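Local coordinates for protein N-acetyltransferase (Staphylococcus aureus subsp. aureus, PDB 4LUA) that probably transfers an acetyl group from acetyl-coenzyme A to an amine, as other GNAT-family N-acetyltransferases do, at residues A[130-144]-A[153-165]. Residues are numbered along the deposited sequence; the frame is centred on the assembly and turned at random. Where two conformers were deposited one is given.
Sequences KVFYSALGFDILGFE and TYFDEHWLFYDLI
The C-terminal beta hairpin of the GNAT domain pairs strand 139-150 antiparallel with strand 153-163, and a classic beta bulge interrupts the ladder where Leu141 and Gly142 both face Trp159. Trp159 O takes both bulge amides, Leu141 N at 2.8 Å and Gly142 N at 3.1 Å, from the same face of its carbonyl plane. Regular pairing flanks the bulge: Asp139 and Phe161 exchange two backbone bonds at one end, Glu144 and Glu157 two at the other. Trp159, opposite the bulge, and Glu144, two residues past Gly142, project from the same face of the sheet and run side by side. With its chain extended from a CG anti to the backbone N (chi1 -172°), Glu144 brings the anti lone pair of OE1 to Trp159 NE1 at 2.9 Å, carboxylate and indole nearly coplanar. On the other face, Phe143 CD1 lies 3.6 Å from His158 NE2 with the two rings inclined at 53°, while Lys130 NZ sits over a face of the imidazole. In the fold, strand 153-163 is the middle strand of the C-terminal three-stranded sheet; its far edge bonds to strand 117-123, as in His158 with Ile122 and Leu160 with Thr120. Helix 127-135 packs against it through Leu160, whose CD2 meets Tyr133 CB at 3.8 Å and also Phe138 CB. A Schellman motif at Gly137 ends the helix and turns the chain into the strand. Phe138 is then held between an edge atom of Tyr133, CD1, over the centre of one face and Tyr162 CB over the centre of the other, 3.7 Å from the ring centroid. Tyr162 also turns its ring edge to that face, the planes 61° apart, and directs CE2 to Leu136 O at 3.4 Å; a water bridges Gly137 O and Asp163 N.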
loop_
_atom_site.group_PDB
_atom_site.type_symbol
_atom_site.label_atom_id
_atom_site.label_comp_id
_atom_site.label_asym_id
_atom_site.label_seq_id
_atom_site.Cartn_x
_atom_site.Cartn_y
_atom_site.Cartn_z
ATOM N N LYS A 130 -8.889 -8.623 0.567
ATOM C CA LYS A 130 -8.894 -9.398 -0.685
ATOM C C LYS A 130 -10.117 -9.022 -1.544
ATOM O O LYS A 130 -9.981 -8.796 -2.758
ATOM C CB LYS A 130 -8.889 -10.912 -0.363
ATOM C CG LYS A 130 -8.531 -11.798 -1.575
ATOM C CD LYS A 130 -8.251 -13.270 -1.164
ATOM C CE LYS A 130 -9.364 -14.215 -1.660
ATOM N NZ LYS A 130 -9.518 -15.406 -0.709
ATOM N N VAL A 131 -11.316 -8.911 -0.935
ATOM C CA VAL A 131 -12.493 -8.504 -1.697
ATOM C C VAL A 131 -12.382 -7.078 -2.255
ATOM O O VAL A 131 -12.792 -6.807 -3.391
ATOM C CB VAL A 131 -13.765 -8.667 -0.819
ATOM C CG1 VAL A 131 -14.968 -7.932 -1.445
ATOM C CG2 VAL A 131 -14.046 -10.162 -0.674
ATOM N N PHE A 132 -11.777 -6.186 -1.453
ATOM C CA PHE A 132 -11.550 -4.819 -1.896
ATOM C C PHE A 132 -10.681 -4.837 -3.185
ATOM O O PHE A 132 -11.009 -4.171 -4.182
ATOM C CB PHE A 132 -10.860 -4.069 -0.745
ATOM C CG PHE A 132 -10.197 -2.797 -1.159
ATOM C CD1 PHE A 132 -8.837 -2.798 -1.595
ATOM C CD2 PHE A 132 -10.890 -1.585 -1.072
ATOM C CE1 PHE A 132 -8.240 -1.555 -1.983
ATOM C CE2 PHE A 132 -10.243 -0.372 -1.399
ATOM C CZ PHE A 132 -8.959 -0.381 -1.890
ATOM N N TYR A 133 -9.599 -5.616 -3.155
ATOM C CA TYR A 133 -8.728 -5.629 -4.332
ATOM C C TYR A 133 -9.329 -6.331 -5.505
ATOM O O TYR A 133 -9.138 -5.925 -6.668
ATOM C CB TYR A 133 -7.389 -6.316 -3.984
ATOM C CG TYR A 133 -6.349 -5.303 -3.549
ATOM C CD1 TYR A 133 -5.687 -4.577 -4.526
ATOM C CD2 TYR A 133 -5.982 -5.134 -2.209
ATOM C CE1 TYR A 133 -4.704 -3.654 -4.198
ATOM C CE2 TYR A 133 -4.985 -4.209 -1.882
ATOM C CZ TYR A 133 -4.365 -3.519 -2.909
ATOM O OH TYR A 133 -3.340 -2.649 -2.593
ATOM N N SER A 134 -10.114 -7.391 -5.257
ATOM C CA SER A 134 -10.802 -8.078 -6.358
ATOM C C SER A 134 -11.776 -7.116 -7.049
ATOM O O SER A 134 -11.928 -7.128 -8.283
ATOM C CB SER A 134 -11.579 -9.304 -5.812
ATOM O OG SER A 134 -12.300 -9.922 -6.859
ATOM N N ALA A 135 -12.419 -6.261 -6.249
ATOM C CA ALA A 135 -13.388 -5.351 -6.830
ATOM C C ALA A 135 -12.707 -4.318 -7.746
ATOM O O ALA A 135 -13.352 -3.731 -8.634
ATOM C CB ALA A 135 -14.162 -4.626 -5.696
ATOM N N LEU A 136 -11.426 -4.060 -7.488
ATOM C CA LEU A 136 -10.653 -3.135 -8.350
ATOM C C LEU A 136 -10.008 -3.832 -9.530
ATOM O O LEU A 136 -9.323 -3.174 -10.332
ATOM C CB LEU A 136 -9.525 -2.508 -7.499
ATOM C CG LEU A 136 -10.128 -1.577 -6.437
ATOM C CD1 LEU A 136 -9.007 -1.206 -5.449
ATOM C CD2 LEU A 136 -10.728 -0.324 -7.043
ATOM N N GLY A 137 -10.282 -5.119 -9.688
ATOM C CA GLY A 137 -9.793 -5.793 -10.880
ATOM C C GLY A 137 -8.528 -6.623 -10.692
ATOM O O GLY A 137 -8.034 -7.180 -11.705
ATOM N N PHE A 138 -8.003 -6.723 -9.467
ATOM C CA PHE A 138 -6.871 -7.631 -9.232
ATOM C C PHE A 138 -7.340 -9.082 -9.210
ATOM O O PHE A 138 -8.459 -9.375 -8.726
ATOM C CB PHE A 138 -6.244 -7.338 -7.856
ATOM C CG PHE A 138 -5.379 -6.097 -7.836
ATOM C CD1 PHE A 138 -5.956 -4.811 -7.999
ATOM C CD2 PHE A 138 -3.983 -6.181 -7.701
ATOM C CE1 PHE A 138 -5.142 -3.660 -7.997
ATOM C CE2 PHE A 138 -3.156 -5.013 -7.681
ATOM C CZ PHE A 138 -3.782 -3.743 -7.847
ATOM N N ASP A 139 -6.480 -9.978 -9.688
ATOM C CA ASP A 139 -6.776 -11.419 -9.739
ATOM C C ASP A 139 -5.814 -12.149 -8.857
ATOM O O ASP A 139 -4.710 -11.691 -8.554
ATOM C CB ASP A 139 -6.603 -11.899 -11.165
ATOM C CG ASP A 139 -7.780 -11.465 -12.069
ATOM O OD1 ASP A 139 -8.882 -11.118 -11.557
ATOM O OD2 ASP A 139 -7.611 -11.506 -13.296
ATOM N N ILE A 140 -6.206 -13.357 -8.430
ATOM C CA ILE A 140 -5.327 -14.134 -7.569
ATOM C C ILE A 140 -4.117 -14.692 -8.351
ATOM O O ILE A 140 -4.244 -15.193 -9.491
ATOM C CB ILE A 140 -6.147 -15.285 -6.970
ATOM C CG1 ILE A 140 -5.273 -16.170 -6.111
ATOM C CG2 ILE A 140 -6.616 -16.164 -8.069
ATOM C CD1 ILE A 140 -4.957 -15.489 -4.762
ATOM N N LEU A 141 -2.928 -14.504 -7.770
ATOM C CA LEU A 141 -1.702 -15.104 -8.294
ATOM C C LEU A 141 -1.504 -16.376 -7.516
ATOM O O LEU A 141 -1.355 -17.480 -8.104
ATOM C CB LEU A 141 -0.535 -14.093 -8.035
ATOM C CG LEU A 141 0.782 -14.486 -8.734
ATOM C CD1 LEU A 141 1.655 -13.224 -8.928
ATOM C CD2 LEU A 141 1.596 -15.580 -7.989
ATOM N N GLY A 142 -1.460 -16.263 -6.203
ATOM C CA GLY A 142 -1.190 -17.481 -5.455
ATOM C C GLY A 142 -1.196 -17.299 -3.951
ATOM O O GLY A 142 -1.746 -16.290 -3.455
ATOM N N PHE A 143 -0.612 -18.250 -3.241
ATOM C CA PHE A 143 -0.661 -18.305 -1.765
ATOM C C PHE A 143 0.719 -18.718 -1.328
ATOM O O PHE A 143 1.274 -19.771 -1.763
ATOM C CB PHE A 143 -1.709 -19.332 -1.295
ATOM C CG PHE A 143 -1.688 -19.611 0.205
ATOM C CD1 PHE A 143 -2.360 -18.754 1.085
ATOM C CD2 PHE A 143 -1.055 -20.725 0.706
ATOM C CE1 PHE A 143 -2.346 -19.028 2.490
ATOM C CE2 PHE A 143 -1.010 -20.999 2.093
ATOM C CZ PHE A 143 -1.677 -20.139 2.977
ATOM N N GLU A 144 1.341 -17.882 -0.497
ATOM C CA GLU A 144 2.684 -18.150 -0.024
ATOM C C GLU A 144 2.669 -18.374 1.510
ATOM O O GLU A 144 2.205 -17.518 2.255
ATOM C CB GLU A 144 3.561 -16.971 -0.360
ATOM C CG GLU A 144 5.037 -17.307 -0.042
ATOM C CD GLU A 144 5.982 -16.120 -0.249
ATOM O OE1 GLU A 144 5.561 -15.033 -0.702
ATOM O OE2 GLU A 144 7.180 -16.263 0.089
ATOM N N THR A 153 6.167 -12.825 14.480
ATOM C CA THR A 153 4.981 -13.595 14.126
ATOM C C THR A 153 4.889 -13.694 12.591
ATOM O O THR A 153 4.739 -12.654 11.890
ATOM C CB THR A 153 3.690 -12.877 14.660
ATOM O OG1 THR A 153 3.757 -12.728 16.103
ATOM C CG2 THR A 153 2.416 -13.681 14.258
ATOM N N TYR A 154 4.987 -14.919 12.065
ATOM C CA TYR A 154 4.821 -15.132 10.619
ATOM C C TYR A 154 3.369 -15.152 10.197
ATOM O O TYR A 154 2.485 -15.659 10.944
ATOM C CB TYR A 154 5.387 -16.498 10.205
ATOM C CG TYR A 154 6.889 -16.573 10.121
ATOM C CD1 TYR A 154 7.630 -17.175 11.139
ATOM C CD2 TYR A 154 7.567 -16.054 9.019
ATOM C CE1 TYR A 154 8.997 -17.243 11.070
ATOM C CE2 TYR A 154 8.954 -16.126 8.951
ATOM C CZ TYR A 154 9.655 -16.712 9.977
ATOM O OH TYR A 154 11.032 -16.785 9.915
ATOM N N PHE A 155 3.141 -14.683 8.965
ATOM C CA PHE A 155 1.823 -14.810 8.332
ATOM C C PHE A 155 1.938 -15.382 6.943
ATOM O O PHE A 155 2.889 -15.066 6.178
ATOM C CB PHE A 155 1.109 -13.454 8.246
ATOM C CG PHE A 155 0.674 -12.914 9.601
ATOM C CD1 PHE A 155 1.558 -12.224 10.396
ATOM C CD2 PHE A 155 -0.616 -13.112 10.059
ATOM C CE1 PHE A 155 1.161 -11.736 11.664
ATOM C CE2 PHE A 155 -1.017 -12.617 11.295
ATOM C CZ PHE A 155 -0.123 -11.924 12.085
ATOM N N ASP A 156 0.946 -16.215 6.604
ATOM C CA ASP A 156 0.779 -16.617 5.200
ATOM C C ASP A 156 0.083 -15.479 4.429
ATOM O O ASP A 156 -0.676 -14.698 4.997
ATOM C CB ASP A 156 -0.155 -17.831 5.133
ATOM C CG ASP A 156 0.326 -19.005 5.918
ATOM O OD1 ASP A 156 1.555 -19.113 6.189
ATOM O OD2 ASP A 156 -0.554 -19.842 6.305
ATOM N N GLU A 157 0.375 -15.351 3.135
ATOM C CA GLU A 157 -0.245 -14.302 2.339
ATOM C C GLU A 157 -0.773 -14.808 1.024
ATOM O O GLU A 157 -0.155 -15.715 0.397
ATOM C CB GLU A 157 0.755 -13.207 2.032
ATOM C CG GLU A 157 1.160 -12.432 3.285
ATOM C CD GLU A 157 1.973 -11.269 2.965
ATOM O OE1 GLU A 157 3.104 -11.421 2.407
ATOM O OE2 GLU A 157 1.495 -10.150 3.258
ATOM N N HIS A 158 -1.851 -14.181 0.574
ATOM C CA HIS A 158 -2.279 -14.296 -0.830
ATOM C C HIS A 158 -1.529 -13.239 -1.629
ATOM O O HIS A 158 -1.287 -12.109 -1.164
ATOM C CB HIS A 158 -3.779 -14.090 -1.029
ATOM C CG HIS A 158 -4.584 -15.219 -0.481
ATOM N ND1 HIS A 158 -5.375 -15.080 0.646
ATOM C CD2 HIS A 158 -4.648 -16.522 -0.839
ATOM C CE1 HIS A 158 -5.930 -16.251 0.929
ATOM N NE2 HIS A 158 -5.466 -17.159 0.078
ATOM N N TRP A 159 -1.158 -13.589 -2.867
ATOM C CA TRP A 159 -0.594 -12.606 -3.765
ATOM C C TRP A 159 -1.624 -12.387 -4.866
ATOM O O TRP A 159 -2.197 -13.331 -5.390
ATOM C CB TRP A 159 0.675 -13.206 -4.431
ATOM C CG TRP A 159 1.842 -13.118 -3.509
ATOM C CD1 TRP A 159 2.333 -14.108 -2.651
ATOM C CD2 TRP A 159 2.657 -11.954 -3.317
ATOM N NE1 TRP A 159 3.429 -13.595 -1.968
ATOM C CE2 TRP A 159 3.638 -12.289 -2.340
ATOM C CE3 TRP A 159 2.651 -10.668 -3.877
ATOM C CZ2 TRP A 159 4.624 -11.357 -1.925
ATOM C CZ3 TRP A 159 3.631 -9.754 -3.475
ATOM C CH2 TRP A 159 4.596 -10.122 -2.492
ATOM N N LEU A 160 -1.879 -11.112 -5.210
ATOM C CA LEU A 160 -2.791 -10.770 -6.295
ATOM C C LEU A 160 -2.043 -9.892 -7.277
ATOM O O LEU A 160 -1.084 -9.222 -6.898
ATOM C CB LEU A 160 -3.971 -9.934 -5.717
ATOM C CG LEU A 160 -5.051 -10.769 -4.964
ATOM C CD1 LEU A 160 -4.545 -11.204 -3.581
ATOM C CD2 LEU A 160 -6.354 -9.882 -4.767
ATOM N N PHE A 161 -2.534 -9.837 -8.502
ATOM C CA PHE A 161 -1.892 -8.995 -9.501
ATOM C C PHE A 161 -2.944 -8.255 -10.302
ATOM O O PHE A 161 -4.095 -8.716 -10.452
ATOM C CB PHE A 161 -1.019 -9.835 -10.460
ATOM C CG PHE A 161 -1.815 -10.696 -11.410
ATOM C CD1 PHE A 161 -2.256 -10.214 -12.648
ATOM C CD2 PHE A 161 -2.137 -12.000 -11.033
ATOM C CE1 PHE A 161 -3.021 -11.039 -13.523
ATOM C CE2 PHE A 161 -2.888 -12.839 -11.903
ATOM C CZ PHE A 161 -3.321 -12.353 -13.138
ATOM N N TYR A 162 -2.513 -7.136 -10.916
ATOM C CA TYR A 162 -3.361 -6.440 -11.886
ATOM C C TYR A 162 -2.591 -6.403 -13.189
ATOM O O TYR A 162 -1.434 -5.918 -13.245
ATOM C CB TYR A 162 -3.640 -4.992 -11.381
ATOM C CG TYR A 162 -4.619 -4.253 -12.254
ATOM C CD1 TYR A 162 -4.220 -3.696 -13.439
ATOM C CD2 TYR A 162 -5.945 -4.081 -11.833
ATOM C CE1 TYR A 162 -5.132 -3.036 -14.248
ATOM C CE2 TYR A 162 -6.863 -3.420 -12.634
ATOM C CZ TYR A 162 -6.444 -2.906 -13.836
ATOM O OH TYR A 162 -7.319 -2.224 -14.692
ATOM N N ASP A 163 -3.294 -6.845 -14.227
ATOM C CA ASP A 163 -2.761 -7.003 -15.565
ATOM C C ASP A 163 -2.744 -5.664 -16.251
ATOM O O ASP A 163 -3.805 -5.231 -16.757
ATOM C CB ASP A 163 -3.643 -7.988 -16.346
ATOM C CG ASP A 163 -3.146 -8.222 -17.750
ATOM O OD1 ASP A 163 -3.696 -9.142 -18.395
ATOM O OD2 ASP A 163 -2.222 -7.506 -18.219
ATOM N N LEU A 164 -1.565 -5.031 -16.373
ATOM C CA LEU A 164 -1.487 -3.699 -17.028
ATOM C C LEU A 164 -1.212 -3.745 -18.491
ATOM O O LEU A 164 -1.245 -2.701 -19.153
ATOM C CB LEU A 164 -0.413 -2.818 -16.387
ATOM C CG LEU A 164 -0.672 -2.334 -14.970
ATOM C CD1 LEU A 164 0.622 -1.830 -14.302
ATOM C CD2 LEU A 164 -1.745 -1.225 -15.008
ATOM N N ILE A 165 -0.906 -4.937 -18.979
ATOM C CA ILE A 165 -0.620 -5.144 -20.387
ATOM C C ILE A 165 -1.924 -5.066 -21.182
ATOM O O ILE A 165 -1.989 -4.450 -22.275
ATOM C CB ILE A 165 0.096 -6.496 -20.548
ATOM C CG1 ILE A 165 1.583 -6.315 -20.177
ATOM C CG2 ILE A 165 -0.090 -7.071 -21.969
ATOM C CD1 ILE A 165 2.220 -7.472 -19.473
HETATM O O HOH W 1 -6.010 -7.851 -13.625
#